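Local atomic coordinates of cysteine synthase (Fusobacterium nucleatum subsp. nucleatum strain ATCC 25586, PDB entry 5XEM), a protein that is a pyridoxal 5'-phosphate-dependent enzyme that probably makes L-cysteine from O-acetyl-L-serine and hydrogen sulfide, and also releases hydrogen sulfide from L-cysteine. Residues 20-25 with 259-265; 30-36 with 290-296; 122-128 with 227-231. All coordinates share one frame; numbering follows the deposited sequence.

Contact 1: 20-25 with 259-265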
loop_
_atom_site.group_PDB
_atom_site.type_symbol
_atom_site.label_atom_id
_atom_site.label_comp_id
_atom_site.label_asym_id
_atom_site.label_seq_id
_atom_site.Cartn_x
_atom_site.Cartn_y
_atom_site.Cartn_z
ATOM N N VAL A 20 15.172 2.916 -0.869
ATOM C CA VAL A 20 15.648 1.541 -0.757
ATOM C C VAL A 20 16.787 1.301 -1.731
ATOM O O VAL A 20 16.697 1.684 -2.895
ATOM C CB VAL A 20 14.510 0.561 -1.080
ATOM C CG1 VAL A 20 14.963 -0.891 -0.903
ATOM C CG2 VAL A 20 13.309 0.860 -0.198
ATOM N N LYS A 21 17.840 0.647 -1.265
ATOM C CA LYS A 21 18.963 0.312 -2.151
ATOM C C LYS A 21 18.641 -0.920 -2.964
ATOM O O LYS A 21 18.020 -1.843 -2.449
ATOM C CB LYS A 21 20.251 0.063 -1.359
ATOM C CG LYS A 21 21.424 -0.266 -2.282
ATOM C CD LYS A 21 22.734 0.333 -1.799
ATOM C CE LYS A 21 23.883 -0.049 -2.745
ATOM N NZ LYS A 21 24.879 -0.922 -2.056
ATOM N N ILE A 22 19.087 -0.942 -4.215
ATOM C CA ILE A 22 18.898 -2.078 -5.107
ATOM C C ILE A 22 20.089 -3.024 -4.921
ATOM O O ILE A 22 21.236 -2.609 -5.107
ATOM C CB ILE A 22 18.753 -1.618 -6.572
ATOM C CG1 ILE A 22 17.476 -0.785 -6.734
ATOM C CG2 ILE A 22 18.713 -2.788 -7.553
ATOM C CD1 ILE A 22 16.189 -1.586 -6.624
ATOM N N ASN A 23 19.808 -4.264 -4.543
ATOM C CA ASN A 23 20.854 -5.212 -4.109
ATOM C C ASN A 23 21.050 -6.415 -4.993
ATOM O O ASN A 23 22.130 -6.981 -5.015
ATOM C CB ASN A 23 20.552 -5.774 -2.730
ATOM C CG ASN A 23 20.319 -4.712 -1.716
ATOM O OD1 ASN A 23 21.215 -3.933 -1.412
ATOM N ND2 ASN A 23 19.092 -4.670 -1.169
ATOM N N ASN A 24 19.998 -6.843 -5.673
ATOM C CA ASN A 24 20.033 -8.105 -6.361
ATOM C C ASN A 24 20.186 -7.908 -7.852
ATOM O O ASN A 24 20.949 -8.641 -8.486
ATOM C CB ASN A 24 18.819 -8.939 -5.979
ATOM C CG ASN A 24 18.778 -9.244 -4.490
ATOM O OD1 ASN A 24 17.706 -9.296 -3.865
ATOM N ND2 ASN A 24 19.958 -9.457 -3.906
ATOM N N ILE A 25 19.547 -6.878 -8.404
ATOM C CA ILE A 25 19.633 -6.585 -9.820
ATOM C C ILE A 25 20.968 -5.919 -10.114
ATOM O O ILE A 25 21.395 -5.035 -9.369
ATOM C CB ILE A 25 18.494 -5.635 -10.250
ATOM C CG1 ILE A 25 17.137 -6.306 -10.060
ATOM C CG2 ILE A 25 18.640 -5.210 -11.699
ATOM C CD1 ILE A 25 15.982 -5.363 -10.299
ATOM N N LEU A 259 11.729 -6.069 -10.799
ATOM C CA LEU A 259 11.788 -5.440 -9.471
ATOM C C LEU A 259 11.052 -6.269 -8.418
ATOM O O LEU A 259 11.529 -6.429 -7.296
ATOM C CB LEU A 259 11.228 -4.003 -9.512
ATOM C CG LEU A 259 12.174 -2.941 -10.099
ATOM C CD1 LEU A 259 11.375 -1.711 -10.547
ATOM C CD2 LEU A 259 13.259 -2.571 -9.096
ATOM N N SER A 260 9.881 -6.782 -8.762
ATOM C CA SER A 260 9.112 -7.508 -7.779
ATOM C C SER A 260 9.756 -8.878 -7.574
ATOM O O SER A 260 9.858 -9.327 -6.437
ATOM C CB SER A 260 7.612 -7.601 -8.102
ATOM O OG SER A 260 7.370 -8.060 -9.412
ATOM N N PHE A 261 10.181 -9.525 -8.660
ATOM C CA PHE A 261 10.851 -10.847 -8.564
ATOM C C PHE A 261 12.146 -10.834 -7.792
ATOM O O PHE A 261 12.415 -11.756 -7.027
ATOM C CB PHE A 261 11.193 -11.399 -9.939
ATOM C CG PHE A 261 10.021 -11.884 -10.745
ATOM C CD1 PHE A 261 8.790 -12.171 -10.177
ATOM C CD2 PHE A 261 10.175 -12.068 -12.127
ATOM C CE1 PHE A 261 7.738 -12.640 -10.953
ATOM C CE2 PHE A 261 9.123 -12.534 -12.915
ATOM C CZ PHE A 261 7.902 -12.828 -12.319
ATOM N N LYS A 262 12.990 -9.842 -8.046
ATOM C CA LYS A 262 14.376 -9.820 -7.540
ATOM C C LYS A 262 14.582 -8.941 -6.326
ATOM O O LYS A 262 15.483 -9.200 -5.531
ATOM C CB LYS A 262 15.345 -9.373 -8.641
ATOM C CG LYS A 262 15.241 -10.141 -9.940
ATOM C CD LYS A 262 15.440 -11.637 -9.755
ATOM C CE LYS A 262 15.475 -12.353 -11.107
ATOM N NZ LYS A 262 15.057 -13.781 -10.989
ATOM N N GLU A 263 13.753 -7.913 -6.151
ATOM C CA GLU A 263 13.896 -7.019 -5.011
ATOM C C GLU A 263 12.726 -7.013 -4.023
ATOM O O GLU A 263 12.814 -6.348 -2.967
ATOM C CB GLU A 263 14.167 -5.574 -5.476
ATOM C CG GLU A 263 15.325 -5.400 -6.447
ATOM C CD GLU A 263 16.707 -5.547 -5.810
ATOM O OE1 GLU A 263 16.928 -5.255 -4.616
ATOM O OE2 GLU A 263 17.625 -5.970 -6.533
ATOM N N GLY A 264 11.624 -7.685 -4.348
ATOM C CA GLY A 264 10.407 -7.580 -3.532
ATOM C C GLY A 264 9.820 -6.164 -3.534
ATOM O O GLY A 264 9.092 -5.785 -2.620
ATOM N N ILE A 265 10.074 -5.396 -4.600
ATOM C CA ILE A 265 9.526 -4.054 -4.741
ATOM C C ILE A 265 8.410 -4.149 -5.778
ATOM O O ILE A 265 8.666 -4.488 -6.944
ATOM C CB ILE A 265 10.587 -3.039 -5.213
ATOM C CG1 ILE A 265 11.664 -2.829 -4.170
ATOM C CG2 ILE A 265 9.938 -1.715 -5.622
ATOM C CD1 ILE A 265 12.904 -2.118 -4.698
HETATM O O HOH W 1 15.796 -3.278 -3.061
HETATM O O HOH W 2 16.831 -6.444 -2.068
#

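Contact 2: 30-36 with 290-296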
loop_
_atom_site.group_PDB
_atom_site.type_symbol
_atom_site.label_atom_id
_atom_site.label_comp_id
_atom_site.label_asym_id
_atom_site.label_seq_id
_atom_site.Cartn_x
_atom_site.Cartn_y
_atom_site.Cartn_z
ATOM N N ASN A 30 27.264 1.228 -10.156
ATOM C CA ASN A 30 26.754 2.434 -9.501
ATOM C C ASN A 30 25.691 2.020 -8.507
ATOM O O ASN A 30 25.142 0.954 -8.639
ATOM C CB ASN A 30 26.164 3.375 -10.532
ATOM C CG ASN A 30 27.194 3.839 -11.540
ATOM O OD1 ASN A 30 28.229 4.409 -11.156
ATOM N ND2 ASN A 30 26.919 3.615 -12.829
ATOM N N GLU A 31 25.406 2.863 -7.521
ATOM C CA GLU A 31 24.369 2.553 -6.531
ATOM C C GLU A 31 23.043 3.199 -6.959
ATOM O O GLU A 31 22.984 4.412 -7.211
ATOM C CB GLU A 31 24.798 3.051 -5.160
ATOM C CG GLU A 31 26.091 2.419 -4.681
ATOM C CD GLU A 31 26.462 2.833 -3.275
ATOM O OE1 GLU A 31 26.600 4.046 -3.014
ATOM O OE2 GLU A 31 26.611 1.938 -2.420
ATOM N N ILE A 32 21.993 2.384 -7.068
ATOM C CA ILE A 32 20.661 2.888 -7.391
ATOM C C ILE A 32 19.756 2.735 -6.169
ATOM O O ILE A 32 19.667 1.655 -5.593
ATOM C CB ILE A 32 20.016 2.165 -8.584
ATOM C CG1 ILE A 32 20.918 2.255 -9.825
ATOM C CG2 ILE A 32 18.649 2.795 -8.888
ATOM C CD1 ILE A 32 20.331 1.643 -11.086
ATOM N N TYR A 33 19.147 3.845 -5.775
ATOM C CA TYR A 33 18.188 3.906 -4.661
ATOM C C TYR A 33 16.823 4.249 -5.240
ATOM O O TYR A 33 16.722 5.162 -6.062
ATOM C CB TYR A 33 18.584 5.008 -3.690
ATOM C CG TYR A 33 19.906 4.762 -3.014
ATOM C CD1 TYR A 33 19.978 4.011 -1.841
ATOM C CD2 TYR A 33 21.086 5.278 -3.538
ATOM C CE1 TYR A 33 21.192 3.767 -1.223
ATOM C CE2 TYR A 33 22.306 5.055 -2.917
ATOM C CZ TYR A 33 22.347 4.294 -1.772
ATOM O OH TYR A 33 23.552 4.067 -1.148
ATOM N N VAL A 34 15.782 3.546 -4.811
ATOM C CA VAL A 34 14.437 3.809 -5.302
ATOM C C VAL A 34 13.667 4.479 -4.164
ATOM O O VAL A 34 13.636 3.977 -3.044
ATOM C CB VAL A 34 13.752 2.512 -5.760
ATOM C CG1 VAL A 34 12.326 2.761 -6.239
ATOM C CG2 VAL A 34 14.580 1.837 -6.861
ATOM N N LYS A 35 13.073 5.625 -4.458
ATOM C CA LYS A 35 12.253 6.328 -3.478
ATOM C C LYS A 35 10.819 5.842 -3.681
ATOM O O LYS A 35 10.237 6.046 -4.754
ATOM C CB LYS A 35 12.365 7.828 -3.634
ATOM C CG LYS A 35 11.637 8.547 -2.483
ATOM C CD LYS A 35 12.106 9.953 -2.247
ATOM C CE LYS A 35 11.333 10.673 -1.162
ATOM N NZ LYS A 35 11.563 10.129 0.211
ATOM N N LEU A 36 10.296 5.140 -2.685
ATOM C CA LEU A 36 9.042 4.381 -2.834
ATOM C C LEU A 36 7.833 5.228 -2.483
ATOM O O LEU A 36 7.374 5.221 -1.352
ATOM C CB LEU A 36 9.074 3.128 -1.990
ATOM C CG LEU A 36 10.155 2.081 -2.350
ATOM C CD1 LEU A 36 10.175 0.948 -1.294
ATOM C CD2 LEU A 36 9.931 1.549 -3.759
ATOM N N LEU A 290 28.399 6.212 -8.931
ATOM C CA LEU A 290 27.385 7.265 -8.862
ATOM C C LEU A 290 26.256 6.858 -7.914
ATOM O O LEU A 290 25.926 5.680 -7.797
ATOM C CB LEU A 290 26.777 7.550 -10.237
ATOM C CG LEU A 290 27.734 7.923 -11.367
ATOM C CD1 LEU A 290 26.999 7.898 -12.704
ATOM C CD2 LEU A 290 28.372 9.274 -11.114
ATOM N N LYS A 291 25.702 7.826 -7.206
ATOM C CA LYS A 291 24.527 7.578 -6.369
ATOM C C LYS A 291 23.353 8.088 -7.181
ATOM O O LYS A 291 23.247 9.300 -7.473
ATOM C CB LYS A 291 24.660 8.284 -5.036
ATOM C CG LYS A 291 25.730 7.664 -4.140
ATOM C CD LYS A 291 25.555 8.085 -2.690
ATOM C CE LYS A 291 26.728 7.671 -1.808
ATOM N NZ LYS A 291 26.564 6.322 -1.197
ATOM N N ILE A 292 22.511 7.148 -7.597
ATOM C CA ILE A 292 21.438 7.432 -8.551
ATOM C C ILE A 292 20.125 7.222 -7.814
ATOM O O ILE A 292 19.919 6.154 -7.238
ATOM C CB ILE A 292 21.485 6.492 -9.767
ATOM C CG1 ILE A 292 22.859 6.558 -10.462
ATOM C CG2 ILE A 292 20.355 6.824 -10.747
ATOM C CD1 ILE A 292 22.940 5.760 -11.754
ATOM N N VAL A 293 19.272 8.239 -7.805
ATOM C CA VAL A 293 17.938 8.115 -7.175
ATOM C C VAL A 293 16.881 8.052 -8.251
ATOM O O VAL A 293 16.880 8.879 -9.189
ATOM C CB VAL A 293 17.633 9.272 -6.214
ATOM C CG1 VAL A 293 16.206 9.149 -5.656
ATOM C CG2 VAL A 293 18.639 9.306 -5.060
ATOM N N VAL A 294 16.008 7.041 -8.142
ATOM C CA VAL A 294 14.889 6.843 -9.040
ATOM C C VAL A 294 13.617 7.052 -8.209
ATOM O O VAL A 294 13.463 6.446 -7.150
ATOM C CB VAL A 294 14.899 5.411 -9.618
ATOM C CG1 VAL A 294 13.580 5.039 -10.305
ATOM C CG2 VAL A 294 16.077 5.275 -10.572
ATOM N N LEU A 295 12.728 7.915 -8.677
ATOM C CA LEU A 295 11.457 8.085 -8.024
ATOM C C LEU A 295 10.523 7.004 -8.543
ATOM O O LEU A 295 10.294 6.932 -9.728
ATOM C CB LEU A 295 10.874 9.466 -8.294
ATOM C CG LEU A 295 9.704 9.837 -7.374
ATOM C CD1 LEU A 295 10.225 10.280 -6.006
ATOM C CD2 LEU A 295 8.831 10.894 -7.981
ATOM N N SER A 296 10.025 6.160 -7.641
ATOM C CA SER A 296 8.939 5.212 -7.924
ATOM C C SER A 296 7.626 5.902 -7.594
ATOM O O SER A 296 7.297 6.082 -6.404
ATOM C CB SER A 296 9.053 3.945 -7.078
ATOM O OG SER A 296 7.869 3.146 -7.175
#

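Contact 3: 122-128 with 227-231. With 85F ((2R)-2-azanyl-3-[(2R)-2-azanyl-3-oxidanyl-3-oxidanylidene-propyl]sulfanyl-propanoic acid), chain C.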
loop_
_atom_site.group_PDB
_atom_site.type_symbol
_atom_site.label_atom_id
_atom_site.label_comp_id
_atom_site.label_asym_id
_atom_site.label_seq_id
_atom_site.Cartn_x
_atom_site.Cartn_y
_atom_site.Cartn_z
ATOM N N LEU A 122 -8.841 9.801 -26.838
ATOM C CA LEU A 122 -8.637 11.259 -26.825
ATOM C C LEU A 122 -7.655 11.785 -25.776
ATOM O O LEU A 122 -7.338 12.977 -25.788
ATOM C CB LEU A 122 -9.979 11.954 -26.637
ATOM C CG LEU A 122 -11.054 11.601 -27.678
ATOM C CD1 LEU A 122 -12.387 12.238 -27.312
ATOM C CD2 LEU A 122 -10.591 12.012 -29.073
ATOM N N GLY A 123 -7.172 10.929 -24.876
ATOM C CA GLY A 123 -6.192 11.330 -23.866
ATOM C C GLY A 123 -6.736 12.297 -22.809
ATOM O O GLY A 123 -7.959 12.450 -22.667
ATOM N N MET A 124 -5.831 12.944 -22.077
ATOM C CA MET A 124 -6.231 13.854 -20.980
ATOM C C MET A 124 -6.870 15.149 -21.476
ATOM O O MET A 124 -7.575 15.824 -20.723
ATOM C CB MET A 124 -5.036 14.195 -20.085
ATOM C CG MET A 124 -4.469 12.991 -19.335
ATOM S SD MET A 124 -5.697 12.228 -18.239
ATOM C CE MET A 124 -6.198 13.676 -17.372
ATOM N N LYS A 125 -6.617 15.515 -22.731
ATOM C CA LYS A 125 -7.279 16.682 -23.331
ATOM C C LYS A 125 -8.801 16.557 -23.208
ATOM O O LYS A 125 -9.482 17.536 -22.886
ATOM C CB LYS A 125 -6.854 16.807 -24.800
ATOM C CG LYS A 125 -7.596 17.837 -25.633
ATOM C CD LYS A 125 -7.159 17.837 -27.108
ATOM C CE LYS A 125 -6.481 16.557 -27.613
ATOM N NZ LYS A 125 -7.256 15.260 -27.724
ATOM N N ALA A 126 -9.329 15.369 -23.467
ATOM C CA ALA A 126 -10.758 15.101 -23.367
ATOM C C ALA A 126 -11.259 15.285 -21.935
ATOM O O ALA A 126 -12.349 15.814 -21.721
ATOM C CB ALA A 126 -11.092 13.686 -23.863
ATOM N N CYS A 127 -10.460 14.833 -20.966
ATOM C CA CYS A 127 -10.791 15.014 -19.550
ATOM C C CYS A 127 -10.904 16.488 -19.174
ATOM O O CYS A 127 -11.872 16.899 -18.526
ATOM C CB CYS A 127 -9.726 14.362 -18.679
ATOM S SG CYS A 127 -9.557 12.592 -19.015
ATOM N N LEU A 128 -9.892 17.273 -19.559
ATOM C CA LEU A 128 -9.887 18.708 -19.274
ATOM C C LEU A 128 -11.067 19.415 -19.956
ATOM O O LEU A 128 -11.737 20.272 -19.349
ATOM C CB LEU A 128 -8.534 19.342 -19.653
ATOM C CG LEU A 128 -7.323 19.053 -18.745
ATOM C CD1 LEU A 128 -6.051 19.564 -19.390
ATOM C CD2 LEU A 128 -7.477 19.748 -17.398
ATOM N N MET A 227 2.285 12.739 -22.087
ATOM C CA MET A 227 1.704 14.086 -22.100
ATOM C C MET A 227 0.647 14.147 -23.175
ATOM O O MET A 227 0.984 14.179 -24.353
ATOM C CB MET A 227 2.812 15.075 -22.407
ATOM C CG MET A 227 3.704 15.287 -21.196
ATOM S SD MET A 227 5.158 16.298 -21.560
ATOM C CE MET A 227 6.026 16.230 -19.999
ATOM N N SER A 228 -0.623 14.135 -22.776
ATOM C CA SER A 228 -1.734 14.065 -23.736
ATOM C C SER A 228 -2.783 15.166 -23.604
ATOM O O SER A 228 -3.942 15.000 -24.062
ATOM C CB SER A 228 -2.396 12.681 -23.704
ATOM O OG SER A 228 -3.038 12.371 -22.474
ATOM N N ILE A 229 -2.414 16.278 -22.992
ATOM C CA ILE A 229 -3.355 17.420 -22.881
ATOM C C ILE A 229 -3.310 18.351 -24.100
ATOM O O ILE A 229 -4.051 19.330 -24.134
ATOM C CB ILE A 229 -3.179 18.266 -21.582
ATOM C CG1 ILE A 229 -1.886 19.103 -21.611
ATOM C CG2 ILE A 229 -3.245 17.359 -20.367
ATOM C CD1 ILE A 229 -1.758 20.122 -20.483
ATOM N N GLY A 230 -2.446 18.070 -25.073
ATOM C CA GLY A 230 -2.349 18.897 -26.292
ATOM C C GLY A 230 -1.159 19.831 -26.301
ATOM O O GLY A 230 -1.126 20.811 -27.060
ATOM N N GLY A 231 -0.168 19.533 -25.474
ATOM C CA GLY A 231 1.046 20.340 -25.411
ATOM C C GLY A 231 1.792 19.982 -24.145
ATOM O O GLY A 231 1.342 19.109 -23.377
HETATM N N 85F C . -0.153 10.848 -13.183
HETATM C CA 85F C . -1.118 11.960 -13.318
HETATM C CB 85F C . -1.399 12.251 -14.809
HETATM S SG 85F C . -0.036 12.993 -15.673
HETATM C CD 85F C . -0.626 13.353 -17.341
HETATM C CE 85F C . -1.072 12.110 -18.157
HETATM N NZ2 85F C . -0.059 11.047 -18.127
HETATM C CZ1 85F C . -1.274 12.566 -19.627
HETATM O OH1 85F C . -1.456 11.636 -20.468
HETATM O OH2 85F C . -1.240 13.792 -19.932
HETATM C C 85F C . -2.414 11.651 -12.601
HETATM O OXT 85F C . -2.362 10.829 -11.673
HETATM O O 85F C . -3.440 12.279 -12.964
#

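Contact 1: 20-25 with 259-265
The carboxylate of E263 is the flat group here: CG2 of I22 lies over one face, 3.8 Å from E263 CD, while CB of N24 comes under the opposite face, 3.2 Å from E263 OE2. Three successive backbone N-H groups reach its rim. N24 N uses the syn lone pair of E263 OE2 at 2.7 Å, and I25 N meets that same oxygen nearly along its C-O axis at 2.8 Å. N23 N points almost straight at E263 OE1 (3.0 Å, 178°), though from 30° out of the carboxylate plane. A glutamate suits this place, since two acceptor oxygens at the end of a flexible chain can collect all three amides of the turn and hold the group against rotation. The chain bends at its second torsion (chi2 -73°), so that CG stays by the apolar tips of I22 and I25 while the oxygens face the loop.

Beneath the polar cluster lie branched aliphatic side chains. CD2 of L259 touches both I22 CD1 (4.0 Å) and I25 CD1, and the side chains of I265 and I22 cross at about a right angle, their CD1 atoms 3.8 Å apart. I25 also lays its CG1 against K262 CB. G264, with positive phi, takes the chain out of helix 249-263 and on to I265. N23 ND2 and the backbone of K21 bond to the second subunit, N23 to N8 O. Here a glutamate of helix 249-263 gathers the successive amides of the loop after strand 19-21, where the larger domain of a fold-type II pyridoxal phosphate enzyme meets its dimer partner.

Contact 2: 30-36 with 290-296
Strands 31-36 and 291-296 run parallel in exact register, E31 beside K291 through L36 beside S296, with their axes 4.6 Å apart at closest and 27° between their directions. E31, Y33 and K35 each give N-H and C=O to the partner strand, as in Y33 N to I292 O at 2.8 Å. Where the carbonyls of I292 and V294 receive these bonds, CA-H groups of I32 and V34 also approach them.

At the start of the ladder N30 supplies a side chain in place of backbone: its OD1 accepts L290 N at 2.9 Å and also K288 N, while ND2 is held by S282 and N285. An asparagine fits because its amide both donates and accepts. One step on, E31 OE1 meets K291 NZ at 2.9 Å in a salt bridge between chains lying alongside each other. A bend at the last torsion of K291 (chi4 -90°) brings the amine head-on to that oxygen.

On the face of I32, V34, I292 and V294, beta-branched residues that suit extended backbone pack together, I32 CG2 touching V294 CG2 at 3.9 Å. S296, on the same face, is small enough for V34 CG1 to rest on its CB at 3.6 Å, and its OG bonds to T271 of helix 269-284, which packs here. The other face carries Y33, V293, K35 and L295, where L295 CD1 lies 4.0 Å from K35 CB. Helix 151-167 packs on this side, and K35 NZ runs on to E163 and T17. A mainly parallel sheet sandwiched between helices is the three-layer alpha/beta core of the larger domain in fold-type II pyridoxal phosphate enzymes.

Contact 3: 122-128 with 227-231
S228 and M124 both touch a carboxylate of the bound lanthionine (85F). S228 grips its two oxygens separately: OG donates to 85F OH1 at 2.7 Å, and the backbone N reaches 85F OH2 at 2.9 Å. Two donors from one residue fix the rotation of the group. M124 comes over the face of the same carboxylate, its CG 3.2 Å from 85F CZ1; an unbranched, flexible thioether chain can fold over a flat group in this way. T73, S74, T77, Q146, G224 and G226 also hydrogen-bond to the ligand.

Behind this shell, the hydroxyl of S228 is itself positioned by the helix. Its OG accepts M124 N at 2.9 Å, almost straight at 172°, while donating to the ligand. A chi1 of 65° swings OG between the backbone N and the carbonyl carbon, where it can serve both partners. K125 N adds a bond to S228 O at 3.0 Å, from above the carbonyl plane. These amides lie near the N-terminal end of helix 123-136, whose dipole may favour the nearby negative charge. G123 lies with positive phi against S228 CB, where a beta carbon would clash. K125 NZ folds back to L122 O, in the carbonyl plane.

Further out, CG2 of I229 rests against the helix, touching M124 CB (3.6 Å) and L128 CD1 (3.7 Å) one turn apart. F147 touches all three of these side chains. M124, C127 and L128 pack on A72 of strand 68-72, C127 also reaches V95 and P97 of strand 92-97, and A126 and C127 meet T118 of strand 114-118, which seats the helix on the four-stranded parallel sheet.

Contacts 1 and 2 are neighbours, their centres 12 Å apart: V20 O lies 2.8 Å from V34 N, a probable hydrogen bond between strands 19-21 and 31-36, and V20 and I265 pack on L36. Contact 3 stands on the other side of the chain's centre, its centre 34 Å from that of contact 1 and 30 Å from that of contact 2. The cofactor lies between: the side chain of L295 in contact 2 is about 7 Å from pyridoxal phosphate and that of M124 in contact 3 about 9 Å. Contact 3 alone bonds the lanthionine; contact 2 lies in the sheet itself, contact 1 joins strand 19-21 and its loop to helix 249-263, and both touch the second subunit.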